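Local coordinates for protein putative S-adenosyl-L-methionine-dependent Methyltransferase (Methanococcus maripaludis, PDB 3DLC) that binds S-adenosylmethionine and is probably a methyltransferase that passes the methyl group of this cofactor to a substrate not yet firmly identified, at residues C47-S52 and L114-G119. Residues are numbered along the deposited sequence; the frame is centred on the assembly and turned at random. Where two conformers were deposited one is given.
With SAM (S-adenosylmethionine), chain C.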
ATOM      1  N   CYS A  47      -1.133  -3.674  12.152  1.00  7.79           N
ATOM      2  CA  CYS A  47      -1.279  -3.406  10.721  1.00  7.37           C
ATOM      3  C   CYS A  47      -0.001  -2.803  10.170  1.00  6.93           C
ATOM      4  O   CYS A  47       0.534  -1.856  10.763  1.00  8.49           O
ATOM      5  CB  CYS A  47      -2.442  -2.438  10.478  1.00  8.02           C
ATOM      6  SG  CYS A  47      -2.668  -1.935   8.770  1.00 10.58           S
ATOM      7  N   ILE A  48       0.497  -3.375   9.081  1.00  6.83           N
ATOM      8  CA  ILE A  48       1.679  -2.849   8.401  1.00  6.92           C
ATOM      9  C   ILE A  48       1.219  -2.251   7.078  1.00  6.74           C
ATOM     10  O   ILE A  48       0.522  -2.918   6.316  1.00  7.56           O
ATOM     11  CB  ILE A  48       2.741  -3.932   8.114  1.00  8.48           C
ATOM     12  CG1 ILE A  48       3.053  -4.783   9.347  1.00 10.58           C
ATOM     13  CG2 ILE A  48       3.978  -3.315   7.521  1.00 10.64           C
ATOM     14  CD1 ILE A  48       3.480  -4.069  10.587  1.00 12.24           C
ATOM     15  N   ASP A  49       1.571  -0.983   6.834  1.00  7.07           N
ATOM     16  CA  ASP A  49       1.300  -0.259   5.593  1.00  6.60           C
ATOM     17  C   ASP A  49       2.625  -0.187   4.835  1.00  6.67           C
ATOM     18  O   ASP A  49       3.542   0.538   5.205  1.00  8.14           O
ATOM     19  CB  ASP A  49       0.747   1.121   5.942  1.00  7.17           C
ATOM     20  CG  ASP A  49       0.424   1.982   4.741  1.00  7.98           C
ATOM     21  OD1 ASP A  49       0.435   1.457   3.613  1.00  9.38           O
ATOM     22  OD2 ASP A  49       0.166   3.189   4.965  1.00  8.93           O
ATOM     23  N   ILE A  50       2.727  -0.983   3.771  1.00  6.49           N
ATOM     24  CA  ILE A  50       3.959  -1.101   2.994  1.00  6.46           C
ATOM     25  C   ILE A  50       3.974  -0.071   1.875  1.00  6.15           C
ATOM     26  O   ILE A  50       3.050   0.022   1.078  1.00  7.92           O
ATOM     27  CB  ILE A  50       4.141  -2.516   2.451  1.00  7.77           C
ATOM     28  CG1 ILE A  50       4.187  -3.529   3.628  1.00  9.01           C
ATOM     29  CG2 ILE A  50       5.421  -2.600   1.581  1.00  8.68           C
ATOM     30  CD1 ILE A  50       4.314  -4.977   3.177  1.00 10.96           C
ATOM     31  N   GLY A  51       5.056   0.688   1.808  1.00  6.58           N
ATOM     32  CA  GLY A  51       5.172   1.778   0.862  1.00  6.69           C
ATOM     33  C   GLY A  51       4.219   2.892   1.251  1.00  6.03           C
ATOM     34  O   GLY A  51       3.479   3.430   0.418  1.00  7.71           O
ATOM     35  N   SER A  52       4.263   3.251   2.535  1.00  6.38           N
ATOM     36  CA  SER A  52       3.327   4.160   3.142  1.00  6.50           C
ATOM     37  C   SER A  52       3.411   5.604   2.626  1.00  6.71           C
ATOM     38  O   SER A  52       2.446   6.359   2.745  1.00  7.54           O
ATOM     39  CB  SER A  52       3.525   4.114   4.667  1.00  7.66           C
ATOM     40  OG  SER A  52       4.909   4.126   5.018  1.00  7.63           O
ATOM     41  N   LEU A 114      -2.799  -7.639   9.737  1.00  6.67           N
ATOM     42  CA  LEU A 114      -3.217  -7.042   8.477  1.00  6.74           C
ATOM     43  C   LEU A 114      -2.048  -6.358   7.815  1.00  5.77           C
ATOM     44  O   LEU A 114      -1.279  -5.689   8.485  1.00  6.67           O
ATOM     45  CB  LEU A 114      -4.322  -6.010   8.716  1.00  7.25           C
ATOM     46  CG  LEU A 114      -4.850  -5.254   7.506  1.00  8.21           C
ATOM     47  CD1 LEU A 114      -5.559  -6.167   6.499  1.00  9.19           C
ATOM     48  CD2 LEU A 114      -5.791  -4.106   7.991  1.00 10.58           C
ATOM     49  N   ILE A 115      -1.875  -6.584   6.524  1.00  5.65           N
ATOM     50  CA  ILE A 115      -0.860  -5.890   5.733  1.00  5.52           C
ATOM     51  C   ILE A 115      -1.570  -5.200   4.586  1.00  6.04           C
ATOM     52  O   ILE A 115      -2.275  -5.852   3.800  1.00  7.49           O
ATOM     53  CB  ILE A 115       0.226  -6.841   5.193  1.00  6.16           C
ATOM     54  CG1 ILE A 115       0.899  -7.582   6.344  1.00  7.43           C
ATOM     55  CG2 ILE A 115       1.205  -6.103   4.322  1.00  7.77           C
ATOM     56  CD1 ILE A 115       1.881  -8.689   5.906  1.00  8.26           C
ATOM     57  N   VAL A 116      -1.391  -3.886   4.485  1.00  5.68           N
ATOM     58  CA  VAL A 116      -1.976  -3.098   3.423  1.00  6.11           C
ATOM     59  C   VAL A 116      -0.869  -2.409   2.634  1.00  5.70           C
ATOM     60  O   VAL A 116       0.216  -2.198   3.131  1.00  6.47           O
ATOM     61  CB  VAL A 116      -2.979  -2.042   3.986  1.00  7.08           C
ATOM     62  CG1 VAL A 116      -4.068  -2.719   4.834  1.00  8.57           C
ATOM     63  CG2 VAL A 116      -2.270  -0.941   4.795  1.00  8.27           C
ATOM     64  N   SER A 117      -1.165  -2.051   1.393  1.00  6.22           N
ATOM     65  CA  SER A 117      -0.218  -1.300   0.573  1.00  6.34           C
ATOM     66  C   SER A 117      -0.945  -0.733  -0.625  1.00  6.36           C
ATOM     67  O   SER A 117      -1.622  -1.474  -1.349  1.00  6.83           O
ATOM     68  CB  SER A 117       0.851  -2.222   0.059  1.00  7.27           C
ATOM     69  OG  SER A 117       1.784  -1.544  -0.759  1.00  7.35           O
ATOM     70  N   ARG A 118      -0.798   0.579  -0.839  1.00  5.94           N
ATOM     71  CA  ARG A 118      -1.389   1.250  -1.985  1.00  6.28           C
ATOM     72  C   ARG A 118      -0.324   1.876  -2.833  1.00  6.61           C
ATOM     73  O   ARG A 118       0.506   2.642  -2.346  1.00  8.17           O
ATOM     74  CB  ARG A 118      -2.381   2.337  -1.560  1.00  6.35           C
ATOM     75  CG  ARG A 118      -3.038   3.010  -2.731  1.00  7.49           C
ATOM     76  CD  ARG A 118      -3.878   4.259  -2.347  1.00  7.54           C
ATOM     77  NE  ARG A 118      -4.385   4.849  -3.565  1.00  8.26           N
ATOM     78  CZ  ARG A 118      -3.633   5.572  -4.402  1.00  8.17           C
ATOM     79  NH1 ARG A 118      -2.426   5.947  -4.038  1.00  9.56           N
ATOM     80  NH2 ARG A 118      -4.121   5.941  -5.564  1.00  9.70           N
ATOM     81  N   GLY A 119      -0.375   1.626  -4.124  0.50  6.73           N
ATOM     82  CA  GLY A 119       0.498   2.318  -5.045  0.50  7.78           C
ATOM     83  C   GLY A 119       1.973   2.052  -4.980  0.50  7.67           C
ATOM     84  O   GLY A 119       2.732   2.880  -5.479  0.50  8.95           O
TER
HETATM   85  N   SAM C 220       0.926   4.533  -0.115  1.00 11.17           N
HETATM   86  CA  SAM C 220       1.004   5.993  -0.379  1.00 10.23           C
HETATM   87  C   SAM C 220      -0.306   6.487  -0.929  1.00 10.24           C
HETATM   88  O   SAM C 220      -1.095   5.671  -1.411  1.00 12.13           O
HETATM   89  OXT SAM C 220      -0.520   7.694  -0.927  1.00  9.97           O
HETATM   90  CB  SAM C 220       2.170   6.307  -1.296  1.00 12.38           C
HETATM   91  CG  SAM C 220       2.099   5.723  -2.670  1.00 14.87           C
HETATM   92  SD  SAM C 220       3.571   6.200  -3.598  1.00 16.84           S
HETATM   93  CE  SAM C 220       2.788   6.161  -5.187  1.00 15.58           C
HETATM   94  C5' SAM C 220       4.629   4.658  -3.588  1.00 18.30           C
HETATM   95  C4' SAM C 220       5.570   4.420  -2.368  1.00 13.14           C
HETATM   96  O4' SAM C 220       6.201   3.103  -2.244  1.00 10.62           O
HETATM   97  C3' SAM C 220       6.673   5.495  -2.203  1.00 10.61           C
HETATM   98  O3' SAM C 220       6.484   6.135  -0.979  1.00 12.49           O
HETATM   99  C2' SAM C 220       7.964   4.674  -2.244  1.00  8.59           C
HETATM  100  O2' SAM C 220       9.080   5.206  -1.567  1.00  9.52           O
HETATM  101  C1' SAM C 220       7.501   3.309  -1.707  1.00  8.82           C
HETATM  102  N9  SAM C 220       8.335   2.176  -2.140  1.00  7.85           N
HETATM  103  C8  SAM C 220       8.652   1.843  -3.436  1.00  7.95           C
HETATM  104  N7  SAM C 220       9.366   0.693  -3.472  1.00  7.97           N
HETATM  105  C5  SAM C 220       9.529   0.296  -2.171  1.00  7.51           C
HETATM  106  C6  SAM C 220      10.198  -0.777  -1.577  1.00  7.77           C
HETATM  107  N6  SAM C 220      10.932  -1.683  -2.249  1.00  9.01           N
HETATM  108  N1  SAM C 220      10.103  -0.896  -0.235  1.00  8.16           N
HETATM  109  C2  SAM C 220       9.420   0.027   0.522  1.00  8.87           C
HETATM  110  N3  SAM C 220       8.807   1.124  -0.006  1.00  8.31           N
HETATM  111  C4  SAM C 220       8.867   1.207  -1.333  1.00  7.60           C
HETATM  112  O   HOH W   1       0.761   2.051   1.081  1.00  9.60           O
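Strands 46-50 and 112-118 run side by side and parallel, pairing Cys47 with Leu114, Ile48 with Ile115 and Asp49 with Val116, in the middle of the Rossmann-like methyltransferase sheet, and the two part at their C-terminal ends around S-adenosylmethionine. Three backbone bonds zip them together: Ile48 N to Leu114 O, Val116 N to Ile48 O (2.8 Å) and Ile50 N to Val116 O. On one face, beneath helix 127-137, Ile50 CD1 presses tightly on Ile115 CG2 at 3.5 Å. On the other, Cys47 SG lies against Leu114 CD2, and Val116 CG2 packs beside Asp49 CB.

Beyond Ile50 N the ladder gives way to side chain and water. With chi1 at 179°, Ser117 turns OG away from its own N, and OG donates to Ile50 O at 2.7 Å from above the carbonyl plane. A water accepts the Arg118 N-H and bonds to Asp49 OD1 (2.6 Å) and Ile50 O, while Ser58 holds the other carboxylate oxygen. Gly51 O (2.8 Å) and Arg118 O then both accept from the cofactor's amino N. Arg118 runs extended along the cofactor carboxylate, and its NH1 meets SAM O edge-on at 3.0 Å; Gly149 O holds NE and Phe150 makes a cation-pi contact with the guanidinium. A leucine in place of Arg118 would probably leave that carboxylate without its charged partner and Gly149 O without its donor. The split strand ends thus read both charged groups on the alpha carbon of the methionine moiety, carbonyls for ammonium and guanidinium for carboxylate.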